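Local structure of arabinan endo-1,5-alpha-l-arabinosidase A (Cellvibrio cellulosa, 1GYH) at residues A47-T51 with W52-V56; Y70-G74 with L75-Y79; Y266-G270 with K271-V275; H295-G298 with E299-Q303. The protein hydrolyses the alpha-1,5-arabinofuranosyl bonds of linear arabinan, releasing almost exclusively arabinotriose, and so takes part in breaking down the plant cell wall. One frame throughout, in Å; residues are numbered along the deposited sequence.

Contact 1 of 4, residues A47-T51 with W52-V56; sequences ATEPT and WAKRV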
loop_
_atom_site.group_PDB
_atom_site.type_symbol
_atom_site.label_atom_id
_atom_site.label_comp_id
_atom_site.label_asym_id
_atom_site.label_seq_id
_atom_site.Cartn_x
_atom_site.Cartn_y
_atom_site.Cartn_z
ATOM N N ALA A 47 -2.003 11.191 -17.508
ATOM C CA ALA A 47 -2.442 12.555 -17.805
ATOM C C ALA A 47 -3.972 12.672 -17.681
ATOM O O ALA A 47 -4.497 13.700 -17.226
ATOM C CB ALA A 47 -2.011 12.944 -19.162
ATOM N N THR A 48 -4.675 11.614 -18.062
ATOM C CA THR A 48 -6.115 11.550 -17.832
ATOM C C THR A 48 -6.437 10.313 -16.968
ATOM O O THR A 48 -6.390 10.391 -15.744
ATOM C CB THR A 48 -6.903 11.590 -19.180
ATOM O OG1 THR A 48 -6.467 10.554 -20.069
ATOM C CG2 THR A 48 -6.630 12.852 -19.947
ATOM N N GLU A 49 -6.677 9.173 -17.615
ATOM C CA GLU A 49 -7.013 7.940 -16.916
ATOM C C GLU A 49 -6.768 6.712 -17.763
ATOM O O GLU A 49 -6.671 6.804 -19.009
ATOM C CB GLU A 49 -8.488 7.959 -16.471
ATOM C CG GLU A 49 -9.504 8.051 -17.560
ATOM C CD GLU A 49 -10.905 8.375 -17.041
ATOM O OE1 GLU A 49 -11.077 9.364 -16.261
ATOM O OE2 GLU A 49 -11.850 7.646 -17.436
ATOM N N PRO A 50 -6.677 5.549 -17.119
ATOM C CA PRO A 50 -6.529 4.317 -17.880
ATOM C C PRO A 50 -7.728 4.153 -18.852
ATOM O O PRO A 50 -8.860 4.475 -18.491
ATOM C CB PRO A 50 -6.505 3.229 -16.805
ATOM C CG PRO A 50 -6.152 3.921 -15.531
ATOM C CD PRO A 50 -6.708 5.290 -15.665
ATOM N N THR A 51 -7.460 3.683 -20.070
ATOM C CA THR A 51 -8.482 3.574 -21.103
ATOM C C THR A 51 -9.616 2.650 -20.705
ATOM O O THR A 51 -10.745 2.812 -21.181
ATOM C CB THR A 51 -7.897 3.094 -22.445
ATOM O OG1 THR A 51 -7.280 1.812 -22.267
ATOM C CG2 THR A 51 -6.812 4.051 -22.974
ATOM N N TRP A 52 -9.317 1.691 -19.834
ATOM C CA TRP A 52 -10.235 0.658 -19.408
ATOM C C TRP A 52 -10.971 0.964 -18.086
ATOM O O TRP A 52 -11.826 0.171 -17.649
ATOM C CB TRP A 52 -9.461 -0.685 -19.266
ATOM C CG TRP A 52 -8.235 -0.618 -18.346
ATOM C CD1 TRP A 52 -6.947 -0.377 -18.735
ATOM C CD2 TRP A 52 -8.208 -0.744 -16.921
ATOM N NE1 TRP A 52 -6.128 -0.346 -17.636
ATOM C CE2 TRP A 52 -6.871 -0.577 -16.509
ATOM C CE3 TRP A 52 -9.182 -0.977 -15.940
ATOM C CZ2 TRP A 52 -6.477 -0.652 -15.168
ATOM C CZ3 TRP A 52 -8.794 -1.054 -14.600
ATOM C CH2 TRP A 52 -7.440 -0.903 -14.230
ATOM N N ALA A 53 -10.639 2.068 -17.428
ATOM C CA ALA A 53 -11.093 2.281 -16.051
ATOM C C ALA A 53 -12.610 2.359 -15.951
ATOM O O ALA A 53 -13.189 1.759 -15.058
ATOM C CB ALA A 53 -10.517 3.522 -15.487
ATOM N N LYS A 54 -13.234 3.107 -16.880
ATOM C CA LYS A 54 -14.693 3.301 -16.840
ATOM C C LYS A 54 -15.495 2.027 -17.032
ATOM O O LYS A 54 -16.603 1.903 -16.499
ATOM C CB LYS A 54 -15.145 4.381 -17.829
ATOM C CG LYS A 54 -14.950 5.772 -17.298
ATOM C CD LYS A 54 -15.664 6.801 -18.167
ATOM C CE LYS A 54 -15.419 8.210 -17.678
ATOM N NZ LYS A 54 -14.197 8.805 -18.282
ATOM N N ARG A 55 -14.948 1.055 -17.741
ATOM C CA ARG A 55 -15.659 -0.196 -17.870
ATOM C C ARG A 55 -15.644 -1.024 -16.592
ATOM O O ARG A 55 -16.628 -1.672 -16.282
ATOM C CB ARG A 55 -15.230 -0.950 -19.137
ATOM C CG ARG A 55 -14.411 -2.118 -18.909
ATOM C CD ARG A 55 -15.130 -3.432 -18.771
ATOM N NE ARG A 55 -14.033 -4.344 -18.558
ATOM C CZ ARG A 55 -13.717 -4.878 -17.419
ATOM N NH1 ARG A 55 -14.495 -4.719 -16.361
ATOM N NH2 ARG A 55 -12.650 -5.637 -17.366
ATOM N N VAL A 56 -14.570 -0.965 -15.812
ATOM C CA VAL A 56 -14.560 -1.604 -14.515
ATOM C C VAL A 56 -15.452 -0.804 -13.523
ATOM O O VAL A 56 -16.252 -1.390 -12.769
ATOM C CB VAL A 56 -13.093 -1.735 -13.970
ATOM C CG1 VAL A 56 -13.095 -2.134 -12.497
ATOM C CG2 VAL A 56 -12.280 -2.752 -14.812
HETATM O O HOH W 1 -11.518 5.248 -18.564
HETATM O O HOH W 2 -13.474 2.253 -20.155
#
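Glu-49, which contacts Lys-54, precedes a type I beta turn that runs from Pro-50 to Ala-53 and delivers the chain into the short helix 53-56 of this five-bladed beta-propeller. Glu-49 reaches forward along an extended chain to Lys-54, and its OE2 forms a salt bridge with Lys-54 NZ at 2.8 Å. The ammonium group arrives from above the carboxylate plane, 37° out of it; the two side chains cross at about a right angle, and the lysine chain bends at its last torsion (chi4 89°). Pro-50 serves the contact twice. Its carbonyl O closes the turn by accepting the N-H of Ala-53, 3.2 Å from Pro-50 O to Ala-53 N and nearly straight at 169°. Its CB lies over one face of the Trp-52 indole, toward the rim, a CH-pi contact in which Pro-50 CB stands 3.9 Å from the centroid of the five-membered ring of Trp-52. The N-H of the same indole, at NE1, is hydrogen-bonded to Asp-111 OD2, while Tyr-80 and Val-82 of strand 75-82 pack against the ring. Thr-51 contributes its carbonyl, to which a water donates while accepting a weak bond from Arg-55 N. A second water joins the salt bridge to the turn: it donates to Glu-49 OE2 at 2.7 Å and to Pro-50 O at 2.8 Å, and accepts from Lys-54 N at 3.2 Å.

Contact 2 of 4, residues Y70-G74 with L75-Y79; sequences YQHKG and LFYLY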
loop_
_atom_site.group_PDB
_atom_site.type_symbol
_atom_site.label_atom_id
_atom_site.label_comp_id
_atom_site.label_asym_id
_atom_site.label_seq_id
_atom_site.Cartn_x
_atom_site.Cartn_y
_atom_site.Cartn_z
ATOM N N TYR A 70 7.807 -0.572 -7.682
ATOM C CA TYR A 70 8.721 -1.705 -7.637
ATOM C C TYR A 70 9.727 -1.624 -8.764
ATOM O O TYR A 70 9.346 -1.497 -9.929
ATOM C CB TYR A 70 7.947 -3.015 -7.740
ATOM C CG TYR A 70 8.778 -4.275 -7.485
ATOM C CD1 TYR A 70 9.196 -4.620 -6.187
ATOM C CD2 TYR A 70 9.116 -5.128 -8.535
ATOM C CE1 TYR A 70 9.969 -5.768 -5.959
ATOM C CE2 TYR A 70 9.859 -6.277 -8.315
ATOM C CZ TYR A 70 10.289 -6.601 -7.022
ATOM O OH TYR A 70 11.076 -7.759 -6.814
ATOM N N GLN A 71 11.020 -1.698 -8.419
ATOM C CA GLN A 71 12.103 -1.745 -9.400
ATOM C C GLN A 71 12.492 -3.205 -9.768
ATOM O O GLN A 71 12.679 -4.069 -8.881
ATOM C CB GLN A 71 13.336 -0.975 -8.883
ATOM C CG GLN A 71 13.052 0.505 -8.660
ATOM C CD GLN A 71 14.267 1.359 -8.447
ATOM O OE1 GLN A 71 15.248 1.240 -9.195
ATOM N NE2 GLN A 71 14.196 2.275 -7.455
ATOM N N HIS A 72 12.610 -3.473 -11.061
ATOM C CA HIS A 72 12.838 -4.822 -11.586
ATOM C C HIS A 72 13.493 -4.741 -12.950
ATOM O O HIS A 72 12.942 -4.119 -13.857
ATOM C CB HIS A 72 11.510 -5.556 -11.730
ATOM C CG HIS A 72 11.625 -6.946 -12.284
ATOM N ND1 HIS A 72 11.977 -8.032 -11.509
ATOM C CD2 HIS A 72 11.396 -7.432 -13.532
ATOM C CE1 HIS A 72 11.979 -9.123 -12.258
ATOM N NE2 HIS A 72 11.633 -8.788 -13.492
ATOM N N LYS A 73 14.662 -5.376 -13.089
ATOM C CA LYS A 73 15.465 -5.398 -14.323
ATOM C C LYS A 73 15.595 -4.033 -15.020
ATOM O O LYS A 73 15.448 -3.933 -16.236
ATOM C CB LYS A 73 14.954 -6.458 -15.319
ATOM C CG LYS A 73 15.016 -7.919 -14.836
ATOM C CD LYS A 73 14.566 -8.890 -15.916
ATOM C CE LYS A 73 14.156 -10.233 -15.361
ATOM N NZ LYS A 73 15.330 -11.020 -14.918
ATOM N N GLY A 74 15.910 -2.989 -14.264
ATOM C CA GLY A 74 16.182 -1.701 -14.877
ATOM C C GLY A 74 14.955 -0.831 -15.138
ATOM O O GLY A 74 15.109 0.355 -15.469
ATOM N N LEU A 75 13.754 -1.388 -14.942
ATOM C CA LEU A 75 12.499 -0.640 -15.111
ATOM C C LEU A 75 11.767 -0.308 -13.808
ATOM O O LEU A 75 12.023 -0.909 -12.741
ATOM C CB LEU A 75 11.551 -1.444 -15.997
ATOM C CG LEU A 75 12.035 -1.815 -17.386
ATOM C CD1 LEU A 75 10.947 -2.607 -18.081
ATOM C CD2 LEU A 75 12.418 -0.581 -18.190
ATOM N N PHE A 76 10.813 0.619 -13.917
ATOM C CA PHE A 76 9.962 1.033 -12.792
ATOM C C PHE A 76 8.510 0.557 -13.062
ATOM O O PHE A 76 7.923 0.950 -14.073
ATOM C CB PHE A 76 10.017 2.563 -12.601
ATOM C CG PHE A 76 11.359 3.077 -12.201
ATOM C CD1 PHE A 76 12.349 3.290 -13.141
ATOM C CD2 PHE A 76 11.659 3.290 -10.870
ATOM C CE1 PHE A 76 13.626 3.766 -12.768
ATOM C CE2 PHE A 76 12.923 3.762 -10.493
ATOM C CZ PHE A 76 13.905 3.971 -11.435
ATOM N N TYR A 77 7.990 -0.299 -12.191
ATOM C CA TYR A 77 6.643 -0.849 -12.264
ATOM C C TYR A 77 5.768 -0.149 -11.202
ATOM O O TYR A 77 6.041 -0.225 -10.005
ATOM C CB TYR A 77 6.647 -2.349 -12.020
ATOM C CG TYR A 77 7.258 -3.187 -13.098
ATOM C CD1 TYR A 77 8.640 -3.207 -13.299
ATOM C CD2 TYR A 77 6.491 -3.959 -13.927
ATOM C CE1 TYR A 77 9.199 -3.956 -14.270
ATOM C CE2 TYR A 77 7.071 -4.716 -14.919
ATOM C CZ TYR A 77 8.415 -4.708 -15.082
ATOM O OH TYR A 77 9.002 -5.454 -16.058
ATOM N N LEU A 78 4.722 0.542 -11.669
ATOM C CA LEU A 78 3.809 1.267 -10.814
ATOM C C LEU A 78 2.440 0.583 -10.916
ATOM O O LEU A 78 1.756 0.707 -11.926
ATOM C CB LEU A 78 3.735 2.721 -11.270
ATOM C CG LEU A 78 2.669 3.595 -10.584
ATOM C CD1 LEU A 78 2.973 3.622 -9.060
ATOM C CD2 LEU A 78 2.583 5.024 -11.126
ATOM N N TYR A 79 2.079 -0.136 -9.869
ATOM C CA TYR A 79 0.772 -0.768 -9.713
ATOM C C TYR A 79 -0.208 0.243 -9.122
ATOM O O TYR A 79 0.191 1.105 -8.370
ATOM C CB TYR A 79 0.875 -2.020 -8.834
ATOM C CG TYR A 79 1.816 -3.029 -9.443
ATOM C CD1 TYR A 79 3.217 -2.917 -9.259
ATOM C CD2 TYR A 79 1.337 -4.057 -10.249
ATOM C CE1 TYR A 79 4.079 -3.836 -9.856
ATOM C CE2 TYR A 79 2.196 -4.959 -10.858
ATOM C CZ TYR A 79 3.554 -4.863 -10.638
ATOM O OH TYR A 79 4.374 -5.752 -11.255
HETATM O O HOH W 3 15.032 0.235 -11.832
#
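Gln-71 and Phe-76 run alongside each other in the same direction on one face of a beta hairpin whose two-residue type I' turn runs from His-72 to Leu-75. The glutamine carboxamide carbon CD comes within 3.4 Å of Phe-76 CE2, with amide and ring planes 35° apart. On the other face, His-72 turns the edge of its imidazole toward the face of the Tyr-77 phenol in an offset edge-to-face pair, centroids 5.8 Å apart and planes at 79°. The imidazole takes this place because its CG is anti to the backbone N (chi1 179°), whereas Tyr-77 CG lies anti to its carbonyl carbon and the ring brings its CE1 to 3.8 Å from His-72 CB. Beside them, Tyr-70 CB lies loosely at the edge of the Tyr-79 ring, 4.5 Å from Tyr-79 CE1.

These side chains are set in register by two hydrogen-bonded pairs, Tyr-70 with Tyr-77 and His-72 with Leu-75, on either side of the non-hydrogen-bonded pair Gln-71 with Phe-76. In the first pair Tyr-77 N lies 2.9 Å from Tyr-70 O. Gly-74 has a positive phi at which a CB would collide with the preceding carbonyl O. Further out, a water donates to Gln-71 OE1 and, weakly, to Leu-75 O, while Gln-71 NE2 bonds to Thr-13 OG1 and Arg-14 O, fixing the amide against the neighbouring blade. Tyr-79 OH is hydrogen-bonded to Leu-160 O. Strand 75-82 pairs onward with strand 90-97, where Val-96 packs on Leu-75 and Tyr-77, and Tyr-70 and Tyr-79 rest against Ile-132 of strand 131-134.

Contact 3 of 4, residues Y266-G270 with K271-V275; sequences YTWDG and KDYLV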
loop_
_atom_site.group_PDB
_atom_site.type_symbol
_atom_site.label_atom_id
_atom_site.label_comp_id
_atom_site.label_asym_id
_atom_site.label_seq_id
_atom_site.Cartn_x
_atom_site.Cartn_y
_atom_site.Cartn_z
ATOM N N TYR A 266 10.647 0.140 4.172
ATOM C CA TYR A 266 11.811 0.033 3.327
ATOM C C TYR A 266 13.092 -0.026 4.140
ATOM O O TYR A 266 13.154 0.469 5.285
ATOM C CB TYR A 266 11.918 1.241 2.387
ATOM C CG TYR A 266 10.656 1.437 1.544
ATOM C CD1 TYR A 266 10.485 0.739 0.364
ATOM C CD2 TYR A 266 9.652 2.301 1.958
ATOM C CE1 TYR A 266 9.345 0.917 -0.425
ATOM C CE2 TYR A 266 8.488 2.491 1.188
ATOM C CZ TYR A 266 8.347 1.797 -0.007
ATOM O OH TYR A 266 7.232 1.970 -0.798
ATOM N N THR A 267 14.072 -0.672 3.523
ATOM C CA THR A 267 15.445 -0.675 3.978
ATOM C C THR A 267 16.262 0.138 2.983
ATOM O O THR A 267 16.388 -0.232 1.827
ATOM C CB THR A 267 15.938 -2.133 4.103
ATOM O OG1 THR A 267 15.188 -2.842 5.113
ATOM C CG2 THR A 267 17.422 -2.166 4.603
ATOM N N TRP A 268 16.805 1.262 3.452
ATOM C CA TRP A 268 17.665 2.157 2.680
ATOM C C TRP A 268 19.021 2.329 3.408
ATOM O O TRP A 268 19.050 2.791 4.555
ATOM C CB TRP A 268 17.021 3.539 2.583
ATOM C CG TRP A 268 15.661 3.568 1.823
ATOM C CD1 TRP A 268 15.355 2.957 0.648
ATOM C CD2 TRP A 268 14.486 4.293 2.208
ATOM N NE1 TRP A 268 14.055 3.247 0.281
ATOM C CE2 TRP A 268 13.505 4.062 1.223
ATOM C CE3 TRP A 268 14.169 5.135 3.282
ATOM C CZ2 TRP A 268 12.234 4.629 1.284
ATOM C CZ3 TRP A 268 12.896 5.696 3.347
ATOM C CH2 TRP A 268 11.947 5.423 2.357
ATOM N N ASP A 269 20.114 1.955 2.740
ATOM C CA ASP A 269 21.470 2.188 3.275
ATOM C C ASP A 269 21.611 1.679 4.718
ATOM O O ASP A 269 22.145 2.390 5.582
ATOM C CB ASP A 269 21.828 3.671 3.234
ATOM C CG ASP A 269 21.616 4.274 1.880
ATOM O OD1 ASP A 269 22.019 3.686 0.845
ATOM O OD2 ASP A 269 21.027 5.351 1.747
ATOM N N GLY A 270 21.087 0.477 4.970
ATOM C CA GLY A 270 21.362 -0.257 6.208
ATOM C C GLY A 270 20.496 0.141 7.387
ATOM O O GLY A 270 20.752 -0.285 8.513
ATOM N N LYS A 271 19.436 0.917 7.138
ATOM C CA LYS A 271 18.484 1.275 8.202
ATOM C C LYS A 271 17.045 1.124 7.692
ATOM O O LYS A 271 16.805 1.166 6.489
ATOM C CB LYS A 271 18.699 2.709 8.633
ATOM C CG LYS A 271 19.979 2.912 9.413
ATOM C CD LYS A 271 20.316 4.388 9.511
ATOM C CE LYS A 271 19.312 5.138 10.420
ATOM N NZ LYS A 271 19.252 4.553 11.790
ATOM N N ASP A 272 16.094 0.989 8.607
ATOM C CA ASP A 272 14.724 0.671 8.198
ATOM C C ASP A 272 13.755 1.808 8.518
ATOM O O ASP A 272 13.930 2.525 9.530
ATOM C CB ASP A 272 14.266 -0.594 8.883
ATOM C CG ASP A 272 15.257 -1.761 8.723
ATOM O OD1 ASP A 272 15.800 -2.010 7.610
ATOM O OD2 ASP A 272 15.499 -2.509 9.703
ATOM N N TYR A 273 12.709 1.926 7.678
ATOM C CA TYR A 273 11.791 3.063 7.705
ATOM C C TYR A 273 10.347 2.597 7.462
ATOM O O TYR A 273 10.075 1.729 6.647
ATOM C CB TYR A 273 12.204 4.115 6.675
ATOM C CG TYR A 273 13.628 4.693 6.902
ATOM C CD1 TYR A 273 14.740 4.056 6.360
ATOM C CD2 TYR A 273 13.838 5.870 7.635
ATOM C CE1 TYR A 273 16.038 4.556 6.552
ATOM C CE2 TYR A 273 15.139 6.396 7.839
ATOM C CZ TYR A 273 16.223 5.733 7.272
ATOM O OH TYR A 273 17.508 6.218 7.396
ATOM N N LEU A 274 9.447 3.163 8.226
ATOM C CA LEU A 274 7.999 2.980 8.081
ATOM C C LEU A 274 7.417 4.284 7.437
ATOM O O LEU A 274 7.722 5.381 7.898
ATOM C CB LEU A 274 7.389 2.784 9.463
ATOM C CG LEU A 274 5.872 2.462 9.465
ATOM C CD1 LEU A 274 5.589 1.117 8.952
ATOM C CD2 LEU A 274 5.297 2.597 10.855
ATOM N N VAL A 275 6.598 4.140 6.393
ATOM C CA VAL A 275 6.061 5.278 5.581
ATOM C C VAL A 275 4.517 5.146 5.630
ATOM O O VAL A 275 3.983 4.090 5.341
ATOM C CB VAL A 275 6.578 5.230 4.133
ATOM C CG1 VAL A 275 6.103 6.434 3.269
ATOM C CG2 VAL A 275 8.102 5.265 4.117
HETATM O O HOH W 4 19.387 5.348 5.713
#
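Trp-268 and Tyr-273 carry the aromatic part of this beta hairpin, which turns through a type I' turn from Trp-268 to Lys-271. Trp-268 CE3 comes to 3.3 Å from Tyr-273 CD1, and the rings meet obliquely, with planes 34° apart. One face of the indole also receives Tyr-266 CB from its own strand. Val-275 extends the apolar patch, its CG2 lying in the plane of the Tyr-266 ring, at the edge, 4.0 Å from Tyr-266 CD2.

The opposite face is polar. Thr-267 OG1 donates to Asp-272 OD1 at 2.7 Å, from above the carboxylate plane; OG1 sits beside its own backbone N (chi1 -64°), which turns it to the aspartate running alongside. Asp-272 OD2 is salt-bridged to Lys-199 NZ and hydrogen-bonded to Trp-296 NE1, so both carboxylate oxygens are engaged.

Backbone bonds join Tyr-266 to Tyr-273 and Trp-268 to Lys-271, two in each pair. A water spans Trp-268 O and Tyr-273 OH, tying the phenol to the turn.

Strand 271-280 pairs onward with strand 286-296, and the aromatic face looks toward strand 11-15, where Met-12 meets both Trp-268 and Val-275 and gives its N-H to Tyr-266 OH.

Contact 4 of 4, residues H295-G298 with E299-Q303; sequences HWDG and EGWPQ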
loop_
_atom_site.group_PDB
_atom_site.type_symbol
_atom_site.label_atom_id
_atom_site.label_comp_id
_atom_site.label_asym_id
_atom_site.label_seq_id
_atom_site.Cartn_x
_atom_site.Cartn_y
_atom_site.Cartn_z
ATOM N N HIS A 295 12.515 0.367 14.337
ATOM C CA HIS A 295 13.422 -0.417 15.231
ATOM C C HIS A 295 12.916 -1.861 15.428
ATOM O O HIS A 295 11.818 -2.200 14.988
ATOM C CB HIS A 295 13.574 0.268 16.609
ATOM C CG HIS A 295 13.976 1.700 16.504
ATOM N ND1 HIS A 295 13.056 2.730 16.508
ATOM C CD2 HIS A 295 15.182 2.269 16.286
ATOM C CE1 HIS A 295 13.691 3.875 16.334
ATOM N NE2 HIS A 295 14.980 3.623 16.187
ATOM N N TRP A 296 13.737 -2.705 16.065
ATOM C CA TRP A 296 13.408 -4.120 16.316
ATOM C C TRP A 296 13.758 -4.480 17.745
ATOM O O TRP A 296 14.865 -4.202 18.197
ATOM C CB TRP A 296 14.119 -5.047 15.293
ATOM C CG TRP A 296 13.885 -4.582 13.879
ATOM C CD1 TRP A 296 14.550 -3.586 13.248
ATOM C CD2 TRP A 296 12.849 -5.003 12.978
ATOM N NE1 TRP A 296 14.021 -3.371 11.998
ATOM C CE2 TRP A 296 12.966 -4.221 11.811
ATOM C CE3 TRP A 296 11.817 -5.956 13.043
ATOM C CZ2 TRP A 296 12.139 -4.386 10.712
ATOM C CZ3 TRP A 296 10.982 -6.105 11.957
ATOM C CH2 TRP A 296 11.144 -5.325 10.810
ATOM N N ASP A 297 12.811 -5.086 18.462
ATOM C CA ASP A 297 12.966 -5.380 19.874
ATOM C C ASP A 297 13.650 -6.726 20.107
ATOM O O ASP A 297 13.976 -7.426 19.163
ATOM C CB ASP A 297 11.620 -5.263 20.658
ATOM C CG ASP A 297 10.577 -6.366 20.327
ATOM O OD1 ASP A 297 10.893 -7.460 19.758
ATOM O OD2 ASP A 297 9.353 -6.182 20.651
ATOM N N GLY A 298 13.867 -7.038 21.378
ATOM C CA GLY A 298 14.553 -8.254 21.840
ATOM C C GLY A 298 13.890 -9.570 21.487
ATOM O O GLY A 298 14.536 -10.613 21.520
ATOM N N GLU A 299 12.599 -9.518 21.120
ATOM C CA GLU A 299 11.853 -10.696 20.661
ATOM C C GLU A 299 11.680 -10.777 19.130
ATOM O O GLU A 299 10.985 -11.660 18.631
ATOM C CB GLU A 299 10.482 -10.753 21.362
ATOM C CG GLU A 299 10.539 -10.948 22.874
ATOM C CD GLU A 299 11.017 -9.729 23.657
ATOM O OE1 GLU A 299 10.581 -8.602 23.354
ATOM O OE2 GLU A 299 11.834 -9.889 24.612
ATOM N N GLY A 300 12.274 -9.852 18.384
ATOM C CA GLY A 300 12.254 -9.913 16.942
ATOM C C GLY A 300 11.059 -9.203 16.274
ATOM O O GLY A 300 10.726 -9.552 15.144
ATOM N N TRP A 301 10.441 -8.244 16.967
ATOM C CA TRP A 301 9.234 -7.519 16.496
ATOM C C TRP A 301 9.532 -6.042 16.246
ATOM O O TRP A 301 10.309 -5.395 17.001
ATOM C CB TRP A 301 8.044 -7.676 17.486
ATOM C CG TRP A 301 7.656 -9.098 17.612
ATOM C CD1 TRP A 301 8.126 -9.974 18.536
ATOM C CD2 TRP A 301 6.789 -9.842 16.763
ATOM N NE1 TRP A 301 7.606 -11.222 18.323
ATOM C CE2 TRP A 301 6.793 -11.168 17.223
ATOM C CE3 TRP A 301 5.989 -9.520 15.643
ATOM C CZ2 TRP A 301 6.020 -12.156 16.643
ATOM C CZ3 TRP A 301 5.236 -10.519 15.066
ATOM C CH2 TRP A 301 5.270 -11.812 15.546
ATOM N N PRO A 302 8.912 -5.478 15.219
ATOM C CA PRO A 302 9.125 -4.066 14.906
ATOM C C PRO A 302 8.535 -3.162 15.949
ATOM O O PRO A 302 7.548 -3.515 16.616
ATOM C CB PRO A 302 8.422 -3.862 13.545
ATOM C CG PRO A 302 7.392 -4.956 13.465
ATOM C CD PRO A 302 7.954 -6.124 14.297
ATOM N N GLN A 303 9.173 -2.009 16.105
ATOM C CA GLN A 303 8.793 -1.000 17.083
ATOM C C GLN A 303 9.068 0.389 16.477
ATOM O O GLN A 303 10.075 0.583 15.762
ATOM C CB GLN A 303 9.616 -1.224 18.360
ATOM C CG GLN A 303 9.288 -0.351 19.464
ATOM C CD GLN A 303 10.284 -0.457 20.632
ATOM O OE1 GLN A 303 10.369 -1.502 21.306
ATOM N NE2 GLN A 303 11.040 0.630 20.867
HETATM O O HOH W 5 8.174 -8.029 21.942
HETATM O O HOH W 6 7.349 -4.409 19.396
HETATM O O HOH W 7 9.025 -4.290 22.886
#
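A chi1 of 69° sets the Asp-297 carboxylate between its own backbone N and carbonyl carbon, folded over the turn that follows, while Trp-296, at chi1 -51°, lays its indole beneath Pro-302. From that position Asp-297 OD1 accepts the N-H of Trp-301, 2.9 Å from Asp-297 OD1 to Trp-301 N, with the donor above the carboxylate plane and the bond fairly straight at 160°. The same oxygen receives a weak bond from Glu-299 N at 3.0 Å. The main chain closes around it: Gly-300 N bonds to Asp-297 O, completing a type I beta turn, and Asp-297 N bonds to Trp-301 O at 2.9 Å. Asp-297 OD2 is met by three waters, one of which also donates to Glu-299 OE1. Glu-299 OE1 lies 3.8 Å from Asp-297 OD1, and the water shared by OD2 and OE1 probably eases the closeness of the two carboxylates.

Trp-296 meets Pro-302 through a CH-pi contact, Pro-302 CB standing over the face of the six-membered ring, 4.1 Å from its centroid. Trp-296 NE1 is taken up by Asp-272 OD2, and Tyr-204 meets the indole edge-to-face. Beyond the turn, His-295 and Gln-303 form a hydrogen-bonded antiparallel pair, with His-295 N 2.8 Å from Gln-303 O. The hairpin thus adds the short strand 302-303 to the outer side of strand 286-296, next to the neighbouring blade, whose strand 221-227 supplies Arg-226 against Trp-301 and Val-224 against Pro-302.

How the contacts relate
All four contacts are local turns, each partly buried. Contacts 2 and 3, each centred about 16 Å from the chain's centre, are closely alike: type I' hairpins in different sheets of the propeller. Both carry aromatic side chains on one face, while the other pairs Gln-71 with Phe-76 in contact 2 and Thr-267 with Asp-272 in contact 3. Contacts 3 and 4 share a sheet and touch through Asp-272 and Trp-296. Contacts 1 and 4 are more peripheral, centred about 21 and 22 Å out on opposite sides of the chain's centre. Both use type I turns and put a proline over a tryptophan, but contact 1 adds a salt bridge, whereas contact 4 relies on a carboxylate accepting backbone N-H groups.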